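Local coordinates for protein DegQ (Legionella fallonii, PDB 3PV2) that probably acts as an HtrA-type chaperone and serine protease with PDZ domains, forming large self-compartmentalising 12-subunit assemblies, at residues B[262-267]-B[315-320]; B[275-280]-B[339-344]; B[279-284]-B[303-308]; B[284-289]-B[298-303]. All blocks are in the same frame, centred on the assembly; numbering follows the deposited sequence.

Contact 1: residues B[262-267]-B[315-320]; sequences IFVQHL and TQATQV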
loop_
_atom_site.group_PDB
_atom_site.type_symbol
_atom_site.label_atom_id
_atom_site.label_comp_id
_atom_site.label_asym_id
_atom_site.label_seq_id
_atom_site.Cartn_x
_atom_site.Cartn_y
_atom_site.Cartn_z
ATOM N N ILE B 262 -43.243 -32.483 14.512
ATOM C CA ILE B 262 -42.398 -33.287 15.428
ATOM C C ILE B 262 -40.924 -33.370 15.056
ATOM O O ILE B 262 -40.595 -33.611 13.889
ATOM C CB ILE B 262 -42.812 -34.716 15.393
ATOM C CG1 ILE B 262 -42.502 -35.274 14.001
ATOM C CG2 ILE B 262 -44.288 -34.818 15.694
ATOM C CD1 ILE B 262 -42.326 -36.736 13.984
ATOM N N PHE B 263 -40.055 -33.274 16.055
ATOM C CA PHE B 263 -38.670 -33.458 15.835
ATOM C C PHE B 263 -38.315 -34.877 16.196
ATOM O O PHE B 263 -38.808 -35.418 17.204
ATOM C CB PHE B 263 -37.923 -32.512 16.759
ATOM C CG PHE B 263 -37.858 -31.074 16.289
ATOM C CD1 PHE B 263 -39.026 -30.336 16.035
ATOM C CD2 PHE B 263 -36.603 -30.418 16.234
ATOM C CE1 PHE B 263 -38.956 -28.964 15.666
ATOM C CE2 PHE B 263 -36.511 -29.051 15.857
ATOM C CZ PHE B 263 -37.680 -28.324 15.576
ATOM N N VAL B 264 -37.406 -35.484 15.437
ATOM C CA VAL B 264 -36.916 -36.774 15.758
ATOM C C VAL B 264 -35.379 -36.708 15.939
ATOM O O VAL B 264 -34.749 -35.735 15.576
ATOM C CB VAL B 264 -37.312 -37.795 14.752
ATOM C CG1 VAL B 264 -38.825 -38.051 14.814
ATOM C CG2 VAL B 264 -36.799 -37.404 13.363
ATOM N N GLN B 265 -34.813 -37.701 16.590
ATOM C CA GLN B 265 -33.398 -37.843 16.682
ATOM C C GLN B 265 -33.098 -39.335 16.486
ATOM O O GLN B 265 -33.980 -40.170 16.631
ATOM C CB GLN B 265 -32.879 -37.389 18.011
ATOM C CG GLN B 265 -33.066 -38.297 19.185
ATOM C CD GLN B 265 -32.671 -37.604 20.505
ATOM O OE1 GLN B 265 -33.523 -36.964 21.045
ATOM N NE2 GLN B 265 -31.404 -37.702 20.990
ATOM N N HIS B 266 -31.841 -39.606 16.201
ATOM C CA HIS B 266 -31.319 -40.961 15.979
ATOM C C HIS B 266 -31.386 -41.734 17.270
ATOM O O HIS B 266 -30.984 -41.227 18.346
ATOM C CB HIS B 266 -29.846 -40.891 15.459
ATOM C CG HIS B 266 -29.267 -42.230 15.096
ATOM N ND1 HIS B 266 -29.659 -42.939 13.969
ATOM C CD2 HIS B 266 -28.322 -42.994 15.717
ATOM C CE1 HIS B 266 -28.990 -44.093 13.929
ATOM N NE2 HIS B 266 -28.179 -44.150 14.976
ATOM N N LEU B 267 -31.908 -42.947 17.203
ATOM C CA LEU B 267 -31.966 -43.787 18.360
ATOM C C LEU B 267 -30.723 -44.625 18.272
ATOM O O LEU B 267 -30.639 -45.582 17.463
ATOM C CB LEU B 267 -33.238 -44.660 18.275
ATOM C CG LEU B 267 -33.386 -45.687 19.400
ATOM C CD1 LEU B 267 -33.691 -44.993 20.668
ATOM C CD2 LEU B 267 -34.463 -46.829 19.092
ATOM N N THR B 315 -36.325 -47.381 10.329
ATOM C CA THR B 315 -35.193 -47.868 11.072
ATOM C C THR B 315 -34.188 -46.763 11.379
ATOM O O THR B 315 -33.256 -46.986 12.122
ATOM C CB THR B 315 -34.445 -49.013 10.292
ATOM O OG1 THR B 315 -33.922 -48.514 9.052
ATOM C CG2 THR B 315 -35.361 -50.211 10.034
ATOM N N GLN B 316 -34.377 -45.575 10.812
ATOM C CA GLN B 316 -33.418 -44.479 10.996
ATOM C C GLN B 316 -34.151 -43.173 11.055
ATOM O O GLN B 316 -35.093 -42.980 10.286
ATOM C CB GLN B 316 -32.505 -44.394 9.788
ATOM C CG GLN B 316 -31.698 -45.643 9.485
ATOM C CD GLN B 316 -30.246 -45.434 9.825
ATOM O OE1 GLN B 316 -29.365 -45.708 9.010
ATOM N NE2 GLN B 316 -29.986 -44.915 11.015
ATOM N N ALA B 317 -33.723 -42.274 11.934
ATOM C CA ALA B 317 -34.393 -40.998 12.074
ATOM C C ALA B 317 -34.475 -40.211 10.739
ATOM O O ALA B 317 -35.434 -39.506 10.500
ATOM C CB ALA B 317 -33.717 -40.116 13.141
ATOM N N THR B 318 -33.433 -40.250 9.932
ATOM C CA THR B 318 -33.434 -39.528 8.646
ATOM C C THR B 318 -34.622 -39.893 7.743
ATOM O O THR B 318 -35.173 -39.036 7.077
ATOM C CB THR B 318 -32.143 -39.765 7.878
ATOM O OG1 THR B 318 -31.781 -41.152 7.984
ATOM C CG2 THR B 318 -31.039 -38.884 8.460
ATOM N N GLN B 319 -35.079 -41.113 7.814
ATOM C CA GLN B 319 -36.211 -41.538 6.982
ATOM C C GLN B 319 -37.526 -40.849 7.328
ATOM O O GLN B 319 -38.399 -40.795 6.488
ATOM C CB GLN B 319 -36.442 -43.059 7.022
ATOM C CG GLN B 319 -35.279 -43.863 6.763
ATOM C CD GLN B 319 -35.528 -45.333 7.087
ATOM O OE1 GLN B 319 -35.859 -45.697 8.210
ATOM N NE2 GLN B 319 -35.384 -46.185 6.084
ATOM N N VAL B 320 -37.672 -40.291 8.525
ATOM C CA VAL B 320 -38.944 -39.735 8.897
ATOM C C VAL B 320 -39.150 -38.463 8.112
ATOM O O VAL B 320 -40.222 -38.210 7.536
ATOM C CB VAL B 320 -38.988 -39.467 10.380
ATOM C CG1 VAL B 320 -40.163 -38.534 10.756
ATOM C CG2 VAL B 320 -39.017 -40.774 11.135
HETATM O O HOH W 1 -30.910 -41.428 11.773
HETATM O O HOH W 2 -32.649 -43.809 14.502
#
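Apolar packing sets Val264 and Ile262 of the strand against the start of helix 318-325. Val264 does most of it through one branch: CG2, placed between its own backbone N and carbonyl carbon (chi1 -69°), lies 4.1 Å from Ala317 CB and 4.2 Å from Val320 CB. Further along, Ile262 CD1 comes within 4.3 Å of Val320 CG1. The same Ala317 methyl also meets main chain, with CB 3.5 Å from Gln265 C.

The polar contact lies at the other end of the strand. His266 and Gln316 run side by side in the same direction, and Gln316 NE2 approaches the imidazole in its plane, at the edge, 3.2 Å from CE1; the ring and amide planes are 55° apart. This amide nitrogen is hydrogen-bonded to Asn168 of a third subunit, so its position also depends on the assembly.

Two waters bridge the segments. One sits 2.9 Å from His266 ND1 and accepts a weak bond from Thr318 N; the other accepts from Leu267 N at 2.9 Å and, weakly, from Ala317 N. Gln265 turns outward to a second subunit, where its OE1 bonds Tyr447 N.

A strand running beside the N-terminal end of a helix in this way is consistent with the peptide-binding groove of PDZ domains.

Contact 2: residues B[275-280]-B[339-344]; sequences MGYPED and RDNKPL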
loop_
_atom_site.group_PDB
_atom_site.type_symbol
_atom_site.label_atom_id
_atom_site.label_comp_id
_atom_site.label_asym_id
_atom_site.label_seq_id
_atom_site.Cartn_x
_atom_site.Cartn_y
_atom_site.Cartn_z
ATOM N N MET B 275 -33.929 -46.386 27.267
ATOM C CA MET B 275 -35.383 -46.289 27.248
ATOM C C MET B 275 -36.141 -47.614 27.344
ATOM O O MET B 275 -37.352 -47.610 27.163
ATOM C CB MET B 275 -35.800 -45.539 25.981
ATOM C CG MET B 275 -35.596 -44.008 26.180
ATOM S SD MET B 275 -35.483 -43.232 24.616
ATOM C CE MET B 275 -35.326 -41.475 25.180
ATOM N N GLY B 276 -35.454 -48.735 27.589
ATOM C CA GLY B 276 -36.139 -49.984 27.838
ATOM C C GLY B 276 -36.269 -50.924 26.648
ATOM O O GLY B 276 -37.096 -51.829 26.672
ATOM N N TYR B 277 -35.465 -50.703 25.619
ATOM C CA TYR B 277 -35.521 -51.475 24.381
ATOM C C TYR B 277 -34.202 -52.203 24.189
ATOM O O TYR B 277 -33.194 -51.815 24.773
ATOM C CB TYR B 277 -35.786 -50.541 23.207
ATOM C CG TYR B 277 -37.131 -49.840 23.306
ATOM C CD1 TYR B 277 -37.265 -48.616 23.918
ATOM C CD2 TYR B 277 -38.261 -50.439 22.824
ATOM C CE1 TYR B 277 -38.510 -48.003 24.015
ATOM C CE2 TYR B 277 -39.482 -49.848 22.919
ATOM C CZ TYR B 277 -39.599 -48.635 23.511
ATOM O OH TYR B 277 -40.820 -48.068 23.608
ATOM N N PRO B 278 -34.196 -53.262 23.385
ATOM C CA PRO B 278 -32.917 -54.010 23.162
ATOM C C PRO B 278 -31.934 -53.110 22.418
ATOM O O PRO B 278 -32.369 -52.186 21.715
ATOM C CB PRO B 278 -33.310 -55.149 22.214
ATOM C CG PRO B 278 -34.819 -55.315 22.368
ATOM C CD PRO B 278 -35.349 -53.919 22.745
ATOM N N GLU B 279 -30.664 -53.436 22.480
ATOM C CA GLU B 279 -29.613 -52.619 21.957
ATOM C C GLU B 279 -29.707 -52.489 20.481
ATOM O O GLU B 279 -29.373 -51.452 19.937
ATOM C CB GLU B 279 -28.214 -53.125 22.408
ATOM C CG GLU B 279 -27.806 -54.474 21.798
ATOM C CD GLU B 279 -26.352 -54.893 22.186
ATOM O OE1 GLU B 279 -25.806 -54.379 23.217
ATOM O OE2 GLU B 279 -25.782 -55.769 21.455
ATOM N N ASP B 280 -30.267 -53.466 19.797
ATOM C CA ASP B 280 -30.387 -53.330 18.352
ATOM C C ASP B 280 -31.762 -52.859 17.947
ATOM O O ASP B 280 -32.122 -52.919 16.769
ATOM C CB ASP B 280 -29.977 -54.649 17.639
ATOM C CG ASP B 280 -30.896 -55.877 17.995
ATOM O OD1 ASP B 280 -31.715 -55.855 18.941
ATOM O OD2 ASP B 280 -30.754 -56.926 17.325
ATOM N N ARG B 339 -44.423 -47.063 22.628
ATOM C CA ARG B 339 -44.381 -46.228 23.765
ATOM C C ARG B 339 -44.292 -47.041 25.015
ATOM O O ARG B 339 -45.249 -47.648 25.378
ATOM C CB ARG B 339 -45.650 -45.346 23.811
ATOM C CG ARG B 339 -45.808 -44.523 25.118
ATOM C CD ARG B 339 -47.114 -43.592 25.078
ATOM N NE ARG B 339 -47.154 -42.794 23.847
ATOM C CZ ARG B 339 -48.217 -42.178 23.350
ATOM N NH1 ARG B 339 -49.393 -42.234 23.962
ATOM N NH2 ARG B 339 -48.104 -41.513 22.205
ATOM N N ASP B 340 -43.175 -46.894 25.735
ATOM C CA ASP B 340 -42.825 -47.775 26.886
ATOM C C ASP B 340 -43.104 -49.253 26.525
ATOM O O ASP B 340 -43.781 -49.927 27.243
ATOM C CB ASP B 340 -43.624 -47.399 28.158
ATOM C CG ASP B 340 -43.476 -45.905 28.551
ATOM O OD1 ASP B 340 -44.448 -45.349 29.132
ATOM O OD2 ASP B 340 -42.421 -45.301 28.238
ATOM N N ASN B 341 -42.636 -49.672 25.364
ATOM C CA ASN B 341 -42.774 -51.063 24.866
ATOM C C ASN B 341 -44.142 -51.511 24.376
ATOM O O ASN B 341 -44.304 -52.666 23.986
ATOM C CB ASN B 341 -42.209 -52.049 25.885
ATOM C CG ASN B 341 -40.738 -52.098 25.792
ATOM O OD1 ASN B 341 -40.043 -51.442 26.534
ATOM N ND2 ASN B 341 -40.244 -52.812 24.792
ATOM N N LYS B 342 -45.095 -50.583 24.328
ATOM C CA LYS B 342 -46.400 -50.925 23.839
ATOM C C LYS B 342 -46.650 -50.236 22.517
ATOM O O LYS B 342 -46.440 -49.034 22.380
ATOM C CB LYS B 342 -47.463 -50.573 24.862
ATOM C CG LYS B 342 -47.409 -51.500 26.072
ATOM C CD LYS B 342 -48.372 -51.033 27.164
ATOM C CE LYS B 342 -47.774 -51.209 28.551
ATOM N NZ LYS B 342 -46.654 -50.222 28.769
ATOM N N PRO B 343 -47.106 -50.984 21.541
ATOM C CA PRO B 343 -47.284 -50.443 20.213
ATOM C C PRO B 343 -48.590 -49.615 20.095
ATOM O O PRO B 343 -49.585 -49.925 20.736
ATOM C CB PRO B 343 -47.317 -51.694 19.331
ATOM C CG PRO B 343 -47.894 -52.780 20.213
ATOM C CD PRO B 343 -47.539 -52.388 21.660
ATOM N N LEU B 344 -48.540 -48.522 19.339
ATOM C CA LEU B 344 -49.717 -47.703 19.076
ATOM C C LEU B 344 -49.746 -47.275 17.628
ATOM O O LEU B 344 -48.710 -47.007 17.012
ATOM C CB LEU B 344 -49.771 -46.449 19.953
ATOM C CG LEU B 344 -49.879 -46.605 21.471
ATOM C CD1 LEU B 344 -49.393 -45.316 22.221
ATOM C CD2 LEU B 344 -51.329 -46.991 21.885
HETATM O O HOH W 3 -40.790 -45.437 24.476
#
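Arg339 begins the approach to Tyr277, its backbone N lying 3.9 Å from the phenol OH, while its guanidinium reaches away to a salt bridge with Asp304. From here the chain makes a type I' beta turn, Arg339 to Lys342, closed by backbone bonds between the two. Asp340 is linked to the phenol through water: its N gives a hydrogen bond of 3.1 Å to a water that lies in the plane of the Tyr277 ring, at its edge, 2.8 Å from OH. Asn341 N donates to Tyr277 OH directly at 3.0 Å, nearly straight at 165°.

The Asn341 amide lies over one face of the Tyr277 ring, the planes 27° apart, and the two side chains slide past each other in opposite directions. Tyr277 reaches the turn with CG anti to its carbonyl carbon (chi1 -63°), directly after Gly276, whose positive phi completes the Schellman motif ending helix 269-274. Lys342 then turns its side chain back, NZ making a weak bond to Asp340 O.

Two successive peptide N-H groups of a tight turn converge on one phenol oxygen, one directly and one through water, and this contact rests on polar bonds more than apolar packing.

Contact 3: residues B[279-284]-B[303-308]; sequences EDFQGA and GDIITQ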
loop_
_atom_site.group_PDB
_atom_site.type_symbol
_atom_site.label_atom_id
_atom_site.label_comp_id
_atom_site.label_asym_id
_atom_site.label_seq_id
_atom_site.Cartn_x
_atom_site.Cartn_y
_atom_site.Cartn_z
ATOM N N GLU B 279 -30.664 -53.436 22.480
ATOM C CA GLU B 279 -29.613 -52.619 21.957
ATOM C C GLU B 279 -29.707 -52.489 20.481
ATOM O O GLU B 279 -29.373 -51.452 19.937
ATOM C CB GLU B 279 -28.214 -53.125 22.408
ATOM C CG GLU B 279 -27.806 -54.474 21.798
ATOM C CD GLU B 279 -26.352 -54.893 22.186
ATOM O OE1 GLU B 279 -25.806 -54.379 23.217
ATOM O OE2 GLU B 279 -25.782 -55.769 21.455
ATOM N N ASP B 280 -30.267 -53.466 19.797
ATOM C CA ASP B 280 -30.387 -53.330 18.352
ATOM C C ASP B 280 -31.762 -52.859 17.947
ATOM O O ASP B 280 -32.122 -52.919 16.769
ATOM C CB ASP B 280 -29.977 -54.649 17.639
ATOM C CG ASP B 280 -30.896 -55.877 17.995
ATOM O OD1 ASP B 280 -31.715 -55.855 18.941
ATOM O OD2 ASP B 280 -30.754 -56.926 17.325
ATOM N N PHE B 281 -32.557 -52.356 18.881
ATOM C CA PHE B 281 -33.893 -51.887 18.460
ATOM C C PHE B 281 -33.769 -50.692 17.522
ATOM O O PHE B 281 -32.924 -49.815 17.720
ATOM C CB PHE B 281 -34.764 -51.485 19.654
ATOM C CG PHE B 281 -36.212 -51.345 19.301
ATOM C CD1 PHE B 281 -36.796 -50.093 19.246
ATOM C CD2 PHE B 281 -36.973 -52.465 18.937
ATOM C CE1 PHE B 281 -38.146 -49.949 18.902
ATOM C CE2 PHE B 281 -38.337 -52.342 18.566
ATOM C CZ PHE B 281 -38.904 -51.042 18.557
ATOM N N GLN B 282 -34.614 -50.620 16.526
ATOM C CA GLN B 282 -34.497 -49.518 15.569
ATOM C C GLN B 282 -35.790 -48.722 15.427
ATOM O O GLN B 282 -36.883 -49.236 15.560
ATOM C CB GLN B 282 -34.111 -50.066 14.194
ATOM C CG GLN B 282 -32.752 -50.826 14.080
ATOM C CD GLN B 282 -32.493 -51.312 12.644
ATOM O OE1 GLN B 282 -33.133 -52.260 12.162
ATOM N NE2 GLN B 282 -31.562 -50.643 11.955
ATOM N N GLY B 283 -35.611 -47.462 15.103
ATOM C CA GLY B 283 -36.673 -46.548 14.833
ATOM C C GLY B 283 -36.170 -45.145 15.036
ATOM O O GLY B 283 -34.968 -44.969 15.163
ATOM N N ALA B 284 -37.094 -44.183 14.981
ATOM C CA ALA B 284 -36.819 -42.761 15.158
ATOM C C ALA B 284 -37.353 -42.307 16.520
ATOM O O ALA B 284 -38.527 -42.495 16.790
ATOM C CB ALA B 284 -37.488 -41.935 14.037
ATOM N N GLY B 303 -40.632 -39.168 23.401
ATOM C CA GLY B 303 -40.191 -40.447 23.978
ATOM C C GLY B 303 -40.734 -41.630 23.189
ATOM O O GLY B 303 -40.254 -42.747 23.351
ATOM N N ASP B 304 -41.787 -41.412 22.411
ATOM C CA ASP B 304 -42.202 -42.364 21.457
ATOM C C ASP B 304 -41.097 -42.707 20.434
ATOM O O ASP B 304 -40.339 -41.844 19.998
ATOM C CB ASP B 304 -43.438 -41.891 20.667
ATOM C CG ASP B 304 -44.680 -41.772 21.498
ATOM O OD1 ASP B 304 -44.702 -42.121 22.712
ATOM O OD2 ASP B 304 -45.682 -41.292 20.916
ATOM N N ILE B 305 -41.057 -43.964 20.020
ATOM C CA ILE B 305 -40.174 -44.374 18.948
ATOM C C ILE B 305 -41.047 -44.693 17.720
ATOM O O ILE B 305 -41.885 -45.646 17.767
ATOM C CB ILE B 305 -39.423 -45.645 19.338
ATOM C CG1 ILE B 305 -38.662 -45.518 20.667
ATOM C CG2 ILE B 305 -38.412 -46.051 18.237
ATOM C CD1 ILE B 305 -37.694 -44.536 20.612
ATOM N N ILE B 306 -40.811 -43.992 16.615
ATOM C CA ILE B 306 -41.564 -44.230 15.429
ATOM C C ILE B 306 -40.992 -45.426 14.710
ATOM O O ILE B 306 -39.801 -45.451 14.417
ATOM C CB ILE B 306 -41.535 -43.016 14.470
ATOM C CG1 ILE B 306 -42.332 -41.854 15.046
ATOM C CG2 ILE B 306 -42.067 -43.459 13.106
ATOM C CD1 ILE B 306 -41.942 -40.455 14.434
ATOM N N THR B 307 -41.782 -46.455 14.501
ATOM C CA THR B 307 -41.283 -47.643 13.762
ATOM C C THR B 307 -41.853 -47.811 12.340
ATOM O O THR B 307 -41.373 -48.651 11.552
ATOM C CB THR B 307 -41.524 -48.906 14.550
ATOM O OG1 THR B 307 -42.924 -49.036 14.789
ATOM C CG2 THR B 307 -40.815 -48.825 15.867
ATOM N N GLN B 308 -42.848 -47.009 11.999
ATOM C CA GLN B 308 -43.495 -47.069 10.709
ATOM C C GLN B 308 -44.309 -45.823 10.418
ATOM O O GLN B 308 -45.110 -45.345 11.267
ATOM C CB GLN B 308 -44.486 -48.224 10.639
ATOM C CG GLN B 308 -44.619 -48.796 9.233
ATOM C CD GLN B 308 -45.547 -50.056 9.139
ATOM O OE1 GLN B 308 -46.618 -50.029 8.478
ATOM N NE2 GLN B 308 -45.134 -51.137 9.784
#
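Phe281 lies against Ile305 and Thr307 just before the chain enters an antiparallel bridge of the PDZ sheet, the hydrogen-bonded pair of Ala284 with Ile306. The phenyl group and the Ile305 side chain slide past each other in opposite directions, and Ile305 CG2 meets the ring at its edge, close to its plane, 4.0 Å from CE1. Thr307 crosses the phenyl side chain at about a right angle; its CG2 comes obliquely to CZ, also at 4.0 Å. Phe281 reaches both methyls because CG stands anti to the backbone N (chi1 -165°), extending the ring toward strand 305-309. The ring is also stacked with that of Tyr277.

Ala284 and Ile306 turn their side chains to the same face of the sheet, CB to CB 4.2 Å, and Val264 and Ile262 of strand 262-266, on the other side of 284-289, pack on Ile306 there. Between this pair and the phenyl group, Gly283 brings its main chain right up to the strand: its CA lies 3.3 Å from Ile306 O, leaving no room there for a side chain. Thr307 and Gln308 together face Ile336 in a classic beta bulge, so the strand is irregular just past the bridge.

The bridge itself is closed by two backbone bonds, Ala284 N to Ile306 O at 3.0 Å and Ile306 N to Ala284 O at 2.7 Å.

Contact 4: residues B[284-289]-B[298-303]; sequences ALVSQV and AGLKAG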
loop_
_atom_site.group_PDB
_atom_site.type_symbol
_atom_site.label_atom_id
_atom_site.label_comp_id
_atom_site.label_asym_id
_atom_site.label_seq_id
_atom_site.Cartn_x
_atom_site.Cartn_y
_atom_site.Cartn_z
ATOM N N ALA B 284 -37.094 -44.183 14.981
ATOM C CA ALA B 284 -36.819 -42.761 15.158
ATOM C C ALA B 284 -37.353 -42.307 16.520
ATOM O O ALA B 284 -38.527 -42.495 16.790
ATOM C CB ALA B 284 -37.488 -41.935 14.037
ATOM N N LEU B 285 -36.531 -41.683 17.336
ATOM C CA LEU B 285 -36.955 -41.264 18.658
ATOM C C LEU B 285 -37.578 -39.909 18.550
ATOM O O LEU B 285 -36.990 -39.000 18.003
ATOM C CB LEU B 285 -35.751 -41.198 19.538
ATOM C CG LEU B 285 -35.825 -40.558 20.916
ATOM C CD1 LEU B 285 -36.923 -41.210 21.708
ATOM C CD2 LEU B 285 -34.496 -40.693 21.669
ATOM N N VAL B 286 -38.789 -39.761 19.056
ATOM C CA VAL B 286 -39.435 -38.465 18.999
ATOM C C VAL B 286 -38.940 -37.605 20.174
ATOM O O VAL B 286 -39.087 -37.954 21.377
ATOM C CB VAL B 286 -40.916 -38.606 19.089
ATOM C CG1 VAL B 286 -41.550 -37.199 19.189
ATOM C CG2 VAL B 286 -41.469 -39.294 17.890
ATOM N N SER B 287 -38.304 -36.473 19.871
ATOM C CA SER B 287 -37.795 -35.607 20.985
ATOM C C SER B 287 -38.670 -34.447 21.362
ATOM O O SER B 287 -38.452 -33.816 22.380
ATOM C CB SER B 287 -36.435 -35.032 20.606
ATOM O OG SER B 287 -36.426 -34.454 19.311
ATOM N N GLN B 288 -39.628 -34.120 20.511
ATOM C CA GLN B 288 -40.593 -33.080 20.824
ATOM C C GLN B 288 -41.774 -33.164 19.917
ATOM O O GLN B 288 -41.614 -33.516 18.818
ATOM C CB GLN B 288 -39.921 -31.719 20.714
ATOM C CG GLN B 288 -40.514 -30.646 19.889
ATOM C CD GLN B 288 -39.672 -29.330 19.847
ATOM O OE1 GLN B 288 -40.035 -28.421 19.114
ATOM N NE2 GLN B 288 -38.610 -29.211 20.650
ATOM N N VAL B 289 -42.944 -32.828 20.442
ATOM C CA VAL B 289 -44.189 -32.678 19.694
ATOM C C VAL B 289 -44.768 -31.270 19.981
ATOM O O VAL B 289 -45.043 -30.960 21.135
ATOM C CB VAL B 289 -45.179 -33.744 20.227
ATOM C CG1 VAL B 289 -46.517 -33.690 19.443
ATOM C CG2 VAL B 289 -44.571 -35.158 20.121
ATOM N N ALA B 298 -52.737 -36.014 16.662
ATOM C CA ALA B 298 -52.729 -37.454 16.452
ATOM C C ALA B 298 -52.415 -38.270 17.694
ATOM O O ALA B 298 -52.636 -39.485 17.677
ATOM C CB ALA B 298 -51.783 -37.792 15.371
ATOM N N GLY B 299 -51.887 -37.642 18.761
ATOM C CA GLY B 299 -51.631 -38.311 19.989
ATOM C C GLY B 299 -50.164 -38.700 20.201
ATOM O O GLY B 299 -49.860 -39.418 21.138
ATOM N N LEU B 300 -49.259 -38.188 19.374
ATOM C CA LEU B 300 -47.819 -38.464 19.487
ATOM C C LEU B 300 -47.235 -37.779 20.713
ATOM O O LEU B 300 -47.680 -36.716 21.081
ATOM C CB LEU B 300 -47.087 -37.986 18.244
ATOM C CG LEU B 300 -45.729 -38.553 17.874
ATOM C CD1 LEU B 300 -45.853 -39.956 17.321
ATOM C CD2 LEU B 300 -44.989 -37.698 16.841
ATOM N N LYS B 301 -46.261 -38.413 21.357
ATOM C CA LYS B 301 -45.591 -37.821 22.477
ATOM C C LYS B 301 -44.079 -38.004 22.413
ATOM O O LYS B 301 -43.568 -38.988 21.847
ATOM C CB LYS B 301 -46.075 -38.528 23.747
ATOM C CG LYS B 301 -47.570 -38.376 23.960
ATOM C CD LYS B 301 -47.975 -38.725 25.386
ATOM C CE LYS B 301 -49.455 -38.253 25.662
ATOM N NZ LYS B 301 -49.932 -38.709 27.019
ATOM N N ALA B 302 -43.390 -37.077 23.094
ATOM C CA ALA B 302 -41.958 -37.131 23.279
ATOM C C ALA B 302 -41.645 -38.482 23.903
ATOM O O ALA B 302 -42.301 -38.870 24.821
ATOM C CB ALA B 302 -41.478 -35.954 24.206
ATOM N N GLY B 303 -40.632 -39.168 23.401
ATOM C CA GLY B 303 -40.191 -40.447 23.978
ATOM C C GLY B 303 -40.734 -41.630 23.189
ATOM O O GLY B 303 -40.254 -42.747 23.351
#
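Val286 and Leu300 meet tip to tip, CG2 of the valine 4.0 Å from CD2 of the leucine. Val289 takes the other approach to the same residue: its two methyls straddle the Leu300 carbonyl, CG1 and CG2 each 3.6 Å from the O, and CG2 is also 4.2 Å from Leu300 CD2. Its chi1 of -178° holds CG1 anti to the backbone N, leaving both branches turned to the loop.

Main chain supplies the hydrogen bond. Gly303 N donates to Val286 O at 2.8 Å and 169°, and Ala302 CA adds a CA-H...O contact to that oxygen at 3.5 Å. Val286 is held at its N as well, bonded to Asp304 O. In the PDZ fold here, this pairs strand 284-289 with the loop that leads from helix 294-298 into strand 305-309.

Further out, Gly299 ends that helix in a Schellman motif and sets the direction of the loop. Asp304 OD2 takes the Lys301 N-H, and Arg339 NH2 bonds Gly299 O, further bonds to the loop. Ser287 O accepts from Gln438 NE2 of a second subunit, whose Gln438 also packs on Ala302.

Starting from the N terminus, strand 262-266 opens contact 1, which closes only at 315-320, where helix 318-325 begins. The stretch after helix 269-274 opens two more: contact 2 reaches on to the turn at 339-344, beyond the end of contact 1, so these two cross, while contact 3 starts from overlapping residues and closes early, at 303-308. Contact 4, 284-289 with 298-303, is the shortest loop and lies within contact 3, which in turn lies within contact 1. Contacts 3 and 4 share Ala284 and Gly303. Arg339 links contact 2 to both, through Asp304 and Gly299. Together they join one PDZ sheet to helix 318-325 and to the loops after helices 269-274 and 294-298.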